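Local coordinates for protein ectoine dioxygenase (Sphingopyxis alaskensis, PDB 4MHR) that catalyses the iron- and 2-oxoglutarate-dependent hydroxylation of L-ectoine to 5-hydroxyectoine, an osmolyte that protects cells under extreme osmotic stress, at residues Ala47-Asp50 with Tyr54-Leu57; Ala63-Phe68 with Asp116-Asp121; Asn75-Pro80 with Ser136-Lys141; Phe149-Asp154 with Pro185-Pro190; Glu156-His159 with Gly163-Arg166. All blocks are in the same frame, centred on the assembly; numbering follows the deposited sequence.

Contact 1: Ala47-Asp50 with Tyr54-Leu57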
# COMPACT_ATOMS: atom_id res chain seq x y z
N ALA A 47 -3.85 10.83 -15.20
CA ALA A 47 -2.52 11.13 -15.82
C ALA A 47 -1.42 11.29 -14.80
O ALA A 47 -0.33 10.77 -14.99
CB ALA A 47 -2.57 12.34 -16.74
N ALA A 48 -1.72 11.95 -13.69
CA ALA A 48 -0.79 12.05 -12.57
C ALA A 48 -0.41 10.66 -11.97
O ALA A 48 0.78 10.42 -11.66
CB ALA A 48 -1.34 12.94 -11.49
N PHE A 49 -1.40 9.78 -11.78
CA PHE A 49 -1.16 8.42 -11.27
C PHE A 49 -0.25 7.66 -12.23
O PHE A 49 0.74 7.02 -11.83
CB PHE A 49 -2.44 7.58 -11.05
CG PHE A 49 -2.18 6.27 -10.32
CD1 PHE A 49 -2.13 5.05 -11.01
CD2 PHE A 49 -1.91 6.27 -8.93
CE1 PHE A 49 -1.84 3.87 -10.32
CE2 PHE A 49 -1.64 5.10 -8.25
CZ PHE A 49 -1.61 3.89 -8.94
N ASP A 50 -0.56 7.77 -13.51
CA ASP A 50 0.23 7.13 -14.56
C ASP A 50 1.68 7.64 -14.57
O ASP A 50 2.57 6.87 -14.59
CB ASP A 50 -0.42 7.36 -15.93
CG ASP A 50 0.13 6.46 -16.96
OD1 ASP A 50 -0.47 5.38 -17.25
OD2 ASP A 50 1.18 6.83 -17.45
N TYR A 54 1.61 7.67 -7.90
CA TYR A 54 0.81 7.89 -6.69
C TYR A 54 -0.11 9.15 -6.93
O TYR A 54 0.21 9.97 -7.75
CB TYR A 54 1.76 8.15 -5.48
CG TYR A 54 2.30 9.54 -5.46
CD1 TYR A 54 3.38 9.91 -6.27
CD2 TYR A 54 1.68 10.51 -4.71
CE1 TYR A 54 3.88 11.22 -6.28
CE2 TYR A 54 2.16 11.85 -4.74
CZ TYR A 54 3.24 12.17 -5.54
OH TYR A 54 3.67 13.47 -5.56
N ILE A 55 -1.25 9.22 -6.25
CA ILE A 55 -2.05 10.42 -6.11
C ILE A 55 -2.51 10.51 -4.65
O ILE A 55 -2.47 9.53 -3.89
CB ILE A 55 -3.27 10.50 -7.05
CG1 ILE A 55 -4.21 9.34 -6.82
CG2 ILE A 55 -2.83 10.65 -8.53
CD1 ILE A 55 -5.42 9.46 -7.68
N VAL A 56 -2.96 11.69 -4.26
CA VAL A 56 -3.47 11.95 -2.91
C VAL A 56 -4.93 12.39 -3.04
O VAL A 56 -5.22 13.31 -3.82
CB VAL A 56 -2.63 13.04 -2.23
CG1 VAL A 56 -3.13 13.36 -0.81
CG2 VAL A 56 -1.16 12.61 -2.22
N LEU A 57 -5.84 11.71 -2.33
CA LEU A 57 -7.27 12.13 -2.25
C LEU A 57 -7.47 12.78 -0.93
O LEU A 57 -7.15 12.17 0.12
CB LEU A 57 -8.16 10.90 -2.32
CG LEU A 57 -7.89 10.06 -3.54
CD1 LEU A 57 -8.77 8.83 -3.52
CD2 LEU A 57 -8.16 10.91 -4.77
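Phe49 and Tyr54 bring the two backbones within 5.0 Å of each other, measured CA to CA, where the end of helix 43-52 gives way to strand 54-57. Only three residues separate the segments, so the chain turns tightly and the strand runs off from the helix instead of lying along it; no hydrogen bond joins the two. Ile55 makes one part of the joint, its CG2 methyl packing against the helix 3.7 Å from Phe49 N and 4.0 Å from Ala48 CB. Alanine suits that place because its single methyl lets the strand come close. Ile55 has CG1 set between its backbone N and carbonyl carbon (chi1 59°), which turns CG2 to the helix backbone. The other part is Phe49, which carries its ring anti to its own N (chi1 -171°); CD2 of that ring comes 3.9 Å from Tyr54 CA, while Ile55 N lies near the ring plane at its edge. Replacing Phe49 by an alanine would probably open a gap beside Tyr54 CA and leave the start of the strand poorly supported. Outside the pair, the Phe49 side chain also touches Asp248 on strand 244-248, whose Leu246 shares backbone bonds with Ile55. A short turn here takes the chain from helix 43-52 into strand 54-57, an outermost strand of the large antiparallel sheet of the cupin fold.

Contact 2: Ala63-Phe68 with Asp116-Asp121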
# COMPACT_ATOMS: atom_id res chain seq x y z
N ALA A 63 -15.73 14.66 8.68
CA ALA A 63 -15.14 14.63 10.03
C ALA A 63 -15.71 13.52 10.94
O ALA A 63 -14.95 12.88 11.66
CB ALA A 63 -15.23 15.99 10.74
N ASP A 64 -17.00 13.25 10.87
CA ASP A 64 -17.61 12.16 11.68
C ASP A 64 -17.05 10.80 11.23
O ASP A 64 -16.70 9.98 12.04
CB ASP A 64 -19.15 12.15 11.51
CG ASP A 64 -19.85 13.30 12.28
OD1 ASP A 64 -19.24 13.93 13.16
OD2 ASP A 64 -21.02 13.58 11.98
N GLU A 65 -16.98 10.57 9.93
CA GLU A 65 -16.36 9.29 9.38
C GLU A 65 -14.93 9.07 9.82
O GLU A 65 -14.59 7.96 10.27
CB GLU A 65 -16.45 9.28 7.85
CG GLU A 65 -17.84 8.89 7.37
CD GLU A 65 -18.00 8.98 5.88
OE1 GLU A 65 -17.50 9.94 5.30
OE2 GLU A 65 -18.65 8.11 5.29
N VAL A 66 -14.13 10.12 9.75
CA VAL A 66 -12.71 10.09 10.20
C VAL A 66 -12.61 9.75 11.68
O VAL A 66 -11.83 8.89 12.06
CB VAL A 66 -11.95 11.40 9.85
CG1 VAL A 66 -10.55 11.47 10.48
CG2 VAL A 66 -11.83 11.59 8.36
N ALA A 67 -13.36 10.47 12.52
CA ALA A 67 -13.34 10.22 13.99
C ALA A 67 -13.75 8.77 14.29
O ALA A 67 -13.14 8.06 15.09
CB ALA A 67 -14.25 11.23 14.72
N PHE A 68 -14.71 8.28 13.54
CA PHE A 68 -15.13 6.90 13.68
C PHE A 68 -14.09 5.88 13.29
O PHE A 68 -13.95 4.84 13.94
CB PHE A 68 -16.34 6.71 12.78
CG PHE A 68 -16.91 5.31 12.76
CD1 PHE A 68 -17.54 4.78 13.88
CD2 PHE A 68 -16.99 4.60 11.56
CE1 PHE A 68 -18.15 3.52 13.85
CE2 PHE A 68 -17.62 3.34 11.51
CZ PHE A 68 -18.19 2.81 12.66
N ASP A 116 -15.68 0.49 0.53
CA ASP A 116 -16.35 1.72 0.22
C ASP A 116 -16.04 2.21 -1.21
O ASP A 116 -14.88 2.20 -1.68
CB ASP A 116 -15.94 2.77 1.23
CG ASP A 116 -16.77 4.01 1.14
OD1 ASP A 116 -17.75 4.06 1.92
OD2 ASP A 116 -16.43 4.95 0.36
N ALA A 117 -17.06 2.64 -1.90
CA ALA A 117 -16.97 3.09 -3.28
C ALA A 117 -15.91 4.20 -3.49
O ALA A 117 -15.26 4.25 -4.53
CB ALA A 117 -18.33 3.61 -3.71
N ARG A 118 -15.72 5.07 -2.51
CA ARG A 118 -14.77 6.13 -2.67
C ARG A 118 -13.36 5.56 -2.78
O ARG A 118 -12.52 6.25 -3.32
CB ARG A 118 -14.82 7.12 -1.50
CG ARG A 118 -16.04 8.01 -1.48
CD ARG A 118 -16.23 8.68 -0.11
NE ARG A 118 -16.77 7.72 0.83
CZ ARG A 118 -17.24 8.02 2.04
NH1 ARG A 118 -17.25 9.29 2.49
NH2 ARG A 118 -17.72 7.05 2.78
N LEU A 119 -13.11 4.34 -2.26
CA LEU A 119 -11.85 3.65 -2.42
C LEU A 119 -11.93 2.63 -3.55
O LEU A 119 -11.17 2.69 -4.57
CB LEU A 119 -11.37 3.04 -1.10
CG LEU A 119 -11.25 4.02 0.06
CD1 LEU A 119 -10.63 3.36 1.25
CD2 LEU A 119 -10.42 5.29 -0.34
N ALA A 120 -12.85 1.68 -3.40
CA ALA A 120 -12.87 0.52 -4.30
C ALA A 120 -13.16 0.83 -5.79
O ALA A 120 -12.64 0.10 -6.65
CB ALA A 120 -13.82 -0.57 -3.80
N ASP A 121 -14.03 1.80 -6.10
CA ASP A 121 -14.26 2.22 -7.49
C ASP A 121 -13.05 2.90 -8.13
O ASP A 121 -12.83 2.78 -9.32
CB ASP A 121 -15.46 3.17 -7.66
CG ASP A 121 -16.79 2.39 -7.61
OD1 ASP A 121 -16.71 1.19 -7.65
OD2 ASP A 121 -17.85 2.97 -7.48
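Glu65, Arg118 and Asp116 form a salt-bridge network, with the arginine in the middle, that ties the first turn of helix 63-78 to the start of helix 117-127. The guanidinium meets Glu65 end-on, one nitrogen to each oxygen: NH1 gives to OE1 at 2.9 Å and NH2 to OE2, also at 2.9 Å. The two flat groups are twisted 38° apart, so OE2 is approached from above the carboxylate plane although it lies in the plane of the guanidinium. Arg118 grips Asp116 side-on as well, with NE 2.8 Å from OD2 and NH2 3.1 Å from OD1, the latter nearly straight at 174°. Asp116 is the N-cap of helix 117-127; its OD2 also accepts from Arg118 N at 3.0 Å, arriving from the other face of the carboxylate. The bend of the arginine at chi3 (-76°) folds the group back beside this cap. Further bonds reinforce the set: Leu308 N and Ser62 N give to Glu65, Arg112 pairs with Asp116, and Arg118 NH1 reaches Ile60 O. One arginine thus lies between two acids whose nearest oxygens are 5.3 Å apart, Glu65 OE2 and Asp116 OD1; its positive charge probably offsets their mutual repulsion and favours both remaining ionised.

Contact 3: Asn75-Pro80 with Ser136-Lys141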
# COMPACT_ATOMS: atom_id res chain seq x y z
N ASN A 75 -9.27 1.23 19.22
CA ASN A 75 -9.81 0.08 19.94
C ASN A 75 -9.15 -1.19 19.53
O ASN A 75 -8.93 -2.07 20.36
CB ASN A 75 -11.31 -0.07 19.68
CG ASN A 75 -12.14 0.92 20.44
OD1 ASN A 75 -11.70 1.52 21.42
ND2 ASN A 75 -13.36 1.13 19.96
N LEU A 76 -8.82 -1.32 18.25
CA LEU A 76 -8.11 -2.51 17.79
C LEU A 76 -6.70 -2.58 18.38
O LEU A 76 -6.22 -3.65 18.76
CB LEU A 76 -8.06 -2.57 16.27
CG LEU A 76 -9.42 -2.84 15.58
CD1 LEU A 76 -9.44 -2.34 14.14
CD2 LEU A 76 -9.75 -4.31 15.59
N LEU A 77 -6.02 -1.43 18.42
CA LEU A 77 -4.65 -1.37 18.86
C LEU A 77 -4.59 -1.56 20.39
O LEU A 77 -3.67 -2.21 20.89
CB LEU A 77 -3.99 -0.05 18.47
CG LEU A 77 -3.78 0.09 16.96
CD1 LEU A 77 -3.36 1.49 16.58
CD2 LEU A 77 -2.78 -0.95 16.47
N ALA A 78 -5.59 -1.03 21.09
CA ALA A 78 -5.57 -1.00 22.55
C ALA A 78 -6.04 -2.35 23.08
O ALA A 78 -5.70 -2.76 24.21
CB ALA A 78 -6.49 0.14 23.07
N ASP A 79 -6.79 -3.07 22.24
CA ASP A 79 -7.46 -4.31 22.70
C ASP A 79 -7.48 -5.43 21.69
O ASP A 79 -8.53 -5.76 21.15
CB ASP A 79 -8.91 -4.10 23.13
CG ASP A 79 -9.57 -5.43 23.59
OD1 ASP A 79 -8.78 -6.38 23.93
OD2 ASP A 79 -10.84 -5.53 23.59
N PRO A 80 -6.35 -6.05 21.52
CA PRO A 80 -6.15 -7.00 20.46
C PRO A 80 -6.72 -8.39 20.69
O PRO A 80 -6.41 -9.30 19.90
CB PRO A 80 -4.62 -7.09 20.38
CG PRO A 80 -4.17 -6.82 21.77
CD PRO A 80 -5.10 -5.74 22.24
N SER A 136 -4.07 -6.48 3.90
CA SER A 136 -4.41 -5.25 4.62
C SER A 136 -3.62 -5.17 5.92
O SER A 136 -3.15 -6.20 6.45
CB SER A 136 -5.88 -5.16 4.91
OG SER A 136 -6.35 -6.13 5.84
N ARG A 137 -3.43 -3.95 6.44
CA ARG A 137 -2.68 -3.83 7.73
C ARG A 137 -3.11 -2.57 8.37
O ARG A 137 -3.23 -1.56 7.67
CB ARG A 137 -1.18 -3.62 7.61
CG ARG A 137 -0.36 -4.40 6.68
CD ARG A 137 0.93 -3.64 6.36
NE ARG A 137 1.82 -3.56 7.50
CZ ARG A 137 3.12 -3.89 7.50
NH1 ARG A 137 3.73 -4.34 6.40
NH2 ARG A 137 3.81 -3.77 8.63
N LEU A 138 -3.23 -2.62 9.69
CA LEU A 138 -3.35 -1.44 10.53
C LEU A 138 -1.98 -1.25 11.16
O LEU A 138 -1.40 -2.17 11.81
CB LEU A 138 -4.47 -1.53 11.54
CG LEU A 138 -4.48 -0.42 12.62
CD1 LEU A 138 -4.57 0.98 12.10
CD2 LEU A 138 -5.55 -0.67 13.65
N ASN A 139 -1.41 -0.09 10.88
CA ASN A 139 -0.06 0.26 11.34
C ASN A 139 -0.07 1.38 12.37
O ASN A 139 -0.81 2.36 12.21
CB ASN A 139 0.78 0.74 10.19
CG ASN A 139 0.91 -0.30 9.12
OD1 ASN A 139 0.62 -0.07 7.92
ND2 ASN A 139 1.36 -1.47 9.53
N TYR A 140 0.81 1.24 13.36
CA TYR A 140 1.05 2.25 14.41
C TYR A 140 2.53 2.38 14.65
O TYR A 140 3.23 1.39 14.93
CB TYR A 140 0.43 1.83 15.67
CG TYR A 140 0.69 2.79 16.80
CD1 TYR A 140 1.74 2.57 17.73
CD2 TYR A 140 -0.09 3.91 16.92
CE1 TYR A 140 1.95 3.46 18.75
CE2 TYR A 140 0.13 4.81 17.93
CZ TYR A 140 1.11 4.58 18.84
OH TYR A 140 1.26 5.49 19.82
N LYS A 141 3.03 3.59 14.48
CA LYS A 141 4.48 3.86 14.60
C LYS A 141 4.53 4.92 15.71
O LYS A 141 4.05 6.06 15.50
CB LYS A 141 5.02 4.43 13.29
CG LYS A 141 6.35 5.19 13.36
CD LYS A 141 6.55 6.12 12.17
CE LYS A 141 8.00 6.15 11.70
NZ LYS A 141 8.07 6.40 10.23
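Leu77 and Leu138 carry the apolar packing, reaching toward each other tip to tip from helix 63-78 and strand 131-141. CD2 of Leu138 is the meeting point: it lies 3.8 Å from Leu77 CG and 4.0 Å from Leu77 CD2, and its other neighbour is Leu76 CB at 4.1 Å. Two successive helix residues therefore touch the same strand methyl. Leu138 places CG anti to its backbone N (chi1 169°), which sends this branch out from the sheet to the helix. A second apolar contact lies two residues further along the strand, again with Leu77, whose CD1 touches Tyr140 CB at 3.9 Å and CD2 of the ring at 4.1 Å; the two side chains cross obliquely. Branched leucines suit such a place because each presents two methyls to different neighbours, and the tyrosine can cover the leucine with its base while its hydroxyl stays far from the contact. An alanine in place of Leu77 would probably open a gap between helix and sheet, leaving Leu138 CD2 and the base of Tyr140 without their main helix partner. No hydrogen bond crosses between the segments. Polar work falls to Lys141, a 2-oxoglutarate-binding residue on the other face of the strand, whose NZ is hydrogen-bonded to Asn256 O and Gly184 O. Among the neighbouring elements, strand 131-141 lies between 97-101 and 264-273 in the large sheet; the end of helix 63-78 packs on the face of the strand that carries Leu138 and Tyr140, with Leu77 also on Ile100 and Leu138 also on Ile103 of helix 103-106.

Contact 4: Phe149-Asp154 with Pro185-Pro190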
# COMPACT_ATOMS: atom_id res chain seq x y z
N PHE A 149 11.58 2.59 7.68
CA PHE A 149 11.24 1.51 6.78
C PHE A 149 12.01 1.71 5.52
O PHE A 149 11.80 2.71 4.76
CB PHE A 149 9.70 1.45 6.64
CG PHE A 149 9.06 1.02 7.91
CD1 PHE A 149 9.39 -0.26 8.45
CD2 PHE A 149 8.32 1.90 8.70
CE1 PHE A 149 8.92 -0.67 9.70
CE2 PHE A 149 7.83 1.49 9.96
CZ PHE A 149 8.12 0.21 10.45
N TYR A 150 12.95 0.82 5.28
CA TYR A 150 13.92 1.09 4.23
C TYR A 150 13.20 0.90 2.84
O TYR A 150 12.24 0.21 2.75
CB TYR A 150 15.11 0.17 4.33
CG TYR A 150 16.26 0.58 3.49
CD1 TYR A 150 17.07 1.69 3.85
CD2 TYR A 150 16.60 -0.12 2.32
CE1 TYR A 150 18.17 2.03 3.08
CE2 TYR A 150 17.66 0.27 1.53
CZ TYR A 150 18.47 1.33 1.93
OH TYR A 150 19.56 1.65 1.12
N TRP A 151 13.73 1.56 1.83
CA TRP A 151 13.25 1.54 0.45
C TRP A 151 12.93 0.13 -0.05
O TRP A 151 13.78 -0.77 0.05
CB TRP A 151 14.32 2.12 -0.46
CG TRP A 151 14.68 3.53 -0.16
CD1 TRP A 151 15.84 3.97 0.38
CD2 TRP A 151 13.88 4.71 -0.39
NE1 TRP A 151 15.83 5.33 0.54
CE2 TRP A 151 14.66 5.83 0.03
CE3 TRP A 151 12.60 4.94 -0.96
CZ2 TRP A 151 14.17 7.17 -0.03
CZ3 TRP A 151 12.12 6.28 -1.04
CH2 TRP A 151 12.93 7.38 -0.58
N HIS A 152 11.75 -0.00 -0.65
CA HIS A 152 11.39 -1.21 -1.37
C HIS A 152 10.22 -0.89 -2.32
O HIS A 152 9.51 0.17 -2.21
CB HIS A 152 10.97 -2.34 -0.39
CG HIS A 152 9.81 -1.94 0.48
ND1 HIS A 152 9.90 -0.91 1.41
CD2 HIS A 152 8.52 -2.34 0.49
CE1 HIS A 152 8.72 -0.73 1.99
NE2 HIS A 152 7.87 -1.58 1.45
N SER A 153 10.10 -1.79 -3.27
CA SER A 153 8.95 -1.93 -4.14
C SER A 153 8.13 -3.09 -3.61
O SER A 153 8.59 -4.20 -3.60
CB SER A 153 9.39 -2.27 -5.55
OG SER A 153 8.22 -2.80 -6.29
N ASP A 154 6.92 -2.88 -3.21
CA ASP A 154 6.07 -3.99 -2.80
C ASP A 154 5.96 -5.06 -3.87
O ASP A 154 5.93 -6.25 -3.55
CB ASP A 154 4.65 -3.48 -2.53
CG ASP A 154 4.57 -2.56 -1.30
OD1 ASP A 154 5.36 -2.74 -0.36
OD2 ASP A 154 3.70 -1.68 -1.29
N PRO A 185 6.93 10.68 7.54
CA PRO A 185 5.89 10.30 6.55
C PRO A 185 6.45 9.38 5.45
O PRO A 185 7.67 9.31 5.23
CB PRO A 185 5.51 11.64 5.92
CG PRO A 185 6.81 12.44 5.97
CD PRO A 185 7.47 12.03 7.29
N LEU A 186 5.56 8.71 4.76
CA LEU A 186 5.90 7.96 3.56
C LEU A 186 6.58 8.87 2.52
O LEU A 186 6.13 9.94 2.21
CB LEU A 186 4.59 7.37 2.98
CG LEU A 186 4.80 6.43 1.78
CD1 LEU A 186 5.53 5.17 2.23
CD2 LEU A 186 3.46 6.06 1.14
N MET A 187 7.71 8.41 2.00
CA MET A 187 8.44 9.07 0.96
C MET A 187 8.39 8.13 -0.23
O MET A 187 8.60 6.92 -0.07
CB MET A 187 9.91 9.17 1.39
CG MET A 187 10.13 10.24 2.44
SD MET A 187 11.87 10.47 2.87
CE MET A 187 12.82 10.10 1.44
N VAL A 188 8.24 8.69 -1.40
CA VAL A 188 8.22 7.95 -2.65
C VAL A 188 9.20 8.60 -3.59
O VAL A 188 9.52 9.82 -3.45
CB VAL A 188 6.80 7.87 -3.26
CG1 VAL A 188 5.85 7.31 -2.24
CG2 VAL A 188 6.28 9.23 -3.77
N ILE A 189 9.70 7.79 -4.53
CA ILE A 189 10.45 8.32 -5.68
C ILE A 189 9.51 8.35 -6.90
O ILE A 189 9.23 7.29 -7.54
CB ILE A 189 11.69 7.46 -5.94
CG1 ILE A 189 12.63 7.51 -4.71
CG2 ILE A 189 12.43 7.93 -7.18
CD1 ILE A 189 13.85 6.61 -4.86
N PRO A 190 9.00 9.56 -7.27
CA PRO A 190 7.95 9.58 -8.30
C PRO A 190 8.47 9.14 -9.69
O PRO A 190 9.58 9.45 -10.06
CB PRO A 190 7.46 11.05 -8.34
CG PRO A 190 8.25 11.79 -7.32
CD PRO A 190 9.31 10.90 -6.74
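Trp151 and Met187 meet because both side chains start with CG beside the backbone N and anti to the carbonyl carbon (chi1 -61° in Trp151), and because the methionine bends at its last torsion (chi3 31°), away from a staggered position. The setting is the smaller antiparallel sheet of the cupin fold, in which strand 253-255 lies between 149-152 and 187-188, so the indole must bridge an intervening strand to touch the far one. Its benzo rim does the touching: CH2 is only 3.4 Å from Met187 CE, a tight fit. CZ3 lies 3.9 Å from Ile189 CG1. Ile189 crosses the indole at about a right angle, its CD1 offset toward the rim. A broad indole suits a long span, and the flexible methionine can follow the benzo rim while Ile189 rests over one face. Leu225 of helix 222-232 adds to the packing on Trp151. Next to this apolar bridge lies the facial triad of two histidines and a carboxylate that binds iron, here in its apo form without the metal: His152, Asp154 and His253, the last on the strand being bridged. Ser153 is the N-cap of the helix on which Asp154 stands; its OG makes weak capping bonds to Phe155 N and Glu156 N and a hydrogen bond to Asn250 OD1. The imidazole of His152 is held from behind, since its ND1 gives a hydrogen bond to Tyr150 O at 2.9 Å, in the carbonyl plane, which fixes the ring's rotation. With ND1 so engaged, His152 NE2 lies 3.3 Å from Asp154 OD1.

Contact 5: Glu156-His159 with Gly163-Arg166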
# COMPACT_ATOMS: atom_id res chain seq x y z
N GLU A 156 8.05 -6.22 -6.01
CA GLU A 156 9.18 -7.15 -6.14
C GLU A 156 9.01 -8.31 -5.14
O GLU A 156 9.24 -9.47 -5.50
CB GLU A 156 10.53 -6.47 -5.98
CG GLU A 156 11.75 -7.29 -6.41
CD GLU A 156 12.34 -8.19 -5.29
OE1 GLU A 156 11.85 -8.11 -4.18
OE2 GLU A 156 13.26 -9.03 -5.59
N THR A 157 8.54 -7.99 -3.92
CA THR A 157 8.16 -9.02 -2.97
C THR A 157 6.93 -9.81 -3.35
O THR A 157 6.93 -11.06 -3.25
CB THR A 157 8.00 -8.44 -1.58
OG1 THR A 157 9.28 -7.97 -1.18
CG2 THR A 157 7.44 -9.47 -0.54
N TRP A 158 5.86 -9.12 -3.72
CA TRP A 158 4.63 -9.81 -4.09
C TRP A 158 4.87 -10.81 -5.25
O TRP A 158 4.33 -11.89 -5.26
CB TRP A 158 3.49 -8.83 -4.38
CG TRP A 158 3.11 -8.02 -3.19
CD1 TRP A 158 3.37 -8.34 -1.85
CD2 TRP A 158 2.44 -6.75 -3.16
NE1 TRP A 158 2.90 -7.37 -1.03
CE2 TRP A 158 2.32 -6.37 -1.78
CE3 TRP A 158 1.98 -5.87 -4.16
CZ2 TRP A 158 1.71 -5.18 -1.38
CZ3 TRP A 158 1.41 -4.66 -3.78
CH2 TRP A 158 1.28 -4.30 -2.39
N HIS A 159 5.70 -10.44 -6.18
CA HIS A 159 5.98 -11.27 -7.30
C HIS A 159 6.89 -12.46 -6.87
O HIS A 159 6.50 -13.63 -7.01
CB HIS A 159 6.69 -10.43 -8.33
CG HIS A 159 7.08 -11.19 -9.56
ND1 HIS A 159 6.16 -11.62 -10.50
CD2 HIS A 159 8.29 -11.62 -9.98
CE1 HIS A 159 6.81 -12.25 -11.46
NE2 HIS A 159 8.10 -12.25 -11.18
N GLY A 163 3.96 -14.87 -5.72
CA GLY A 163 3.58 -15.29 -7.08
C GLY A 163 2.71 -14.33 -7.86
O GLY A 163 2.03 -14.75 -8.82
N MET A 164 2.73 -13.02 -7.51
CA MET A 164 1.85 -12.07 -8.22
C MET A 164 2.51 -11.86 -9.53
O MET A 164 3.63 -11.38 -9.56
CB MET A 164 1.62 -10.75 -7.44
CG MET A 164 0.90 -9.69 -8.19
SD MET A 164 0.76 -8.11 -7.32
CE MET A 164 -0.19 -8.48 -5.86
N PRO A 165 1.80 -12.18 -10.64
CA PRO A 165 2.51 -12.18 -11.93
C PRO A 165 2.79 -10.85 -12.54
O PRO A 165 3.86 -10.69 -13.12
CB PRO A 165 1.58 -12.97 -12.89
CG PRO A 165 0.26 -13.03 -12.22
CD PRO A 165 0.43 -12.70 -10.74
N ARG A 166 1.85 -9.91 -12.42
CA ARG A 166 1.86 -8.68 -13.22
C ARG A 166 1.72 -7.43 -12.31
O ARG A 166 1.14 -7.49 -11.24
CB ARG A 166 0.76 -8.66 -14.27
CG ARG A 166 0.75 -9.79 -15.29
CD ARG A 166 1.90 -9.62 -16.23
NE ARG A 166 1.51 -10.24 -17.42
CZ ARG A 166 1.04 -9.66 -18.52
NH1 ARG A 166 0.93 -8.36 -18.70
NH2 ARG A 166 0.68 -10.47 -19.48
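Met164 N gives a nearly straight hydrogen bond of 3.0 Å (172°) to Trp158 O, six residues back, an unusually wide closure at the end of helix 154-162. The donor stands above the carbonyl plane. Gly163 suits the turn: its positive phi (81°) is one that glycine adopts most readily, and its own N forms a weak bond of 3.1 Å to His159 O. A side chain reinforces the turn. His159 sets CG anti to its backbone N and directs ND1 to Met164 O at 2.7 Å, with the oxygen close to the imidazole plane. Its other nitrogen, NE2, is hydrogen-bonded to Asp11 OD2, so the ring is held at both ends and, placed beside an acid, may well be protonated; Phe282 stacks on it. Met164 in turn lies beside Trp158, both side chains pointing the same way. Its CE is 3.8 Å from Trp158 CE3 and its SD 4.1 Å from the same atom, an oblique Met-aromatic contact. The thioether is flexible enough to follow the flank of the indole, which His134 meets edge-to-face. Trp158 is important for ectoine stabilization and lies close to Gln135, an ectoine-binding residue, and to the iron ligand Asp154. Methionine and turn together are consistent with a second shell behind Trp158, on a glycine-terminated helix beside the iron site.

In the fold
From the N terminus, contact 1 closes first, a short turn joining helix 43-52 to edge strand 54-57. Helix 63-78 then serves two contacts: its start pairs with helix 117-127 in contact 2 and its end packs on strand 131-141 in contact 3. Their segments alternate along the chain, so these two closures cross. Contact 4 closes a later loop between strands 149-152 and 187-188, and the small turn of contact 5 is nested inside it, directly after the iron-binding segment. Contacts 1 and 4 touch, Tyr54 packing on Val188 and Pro190. Contacts 1 and 3 reach the large sheet from opposite sides of the chain's centre, while contact 4 spans the smaller one.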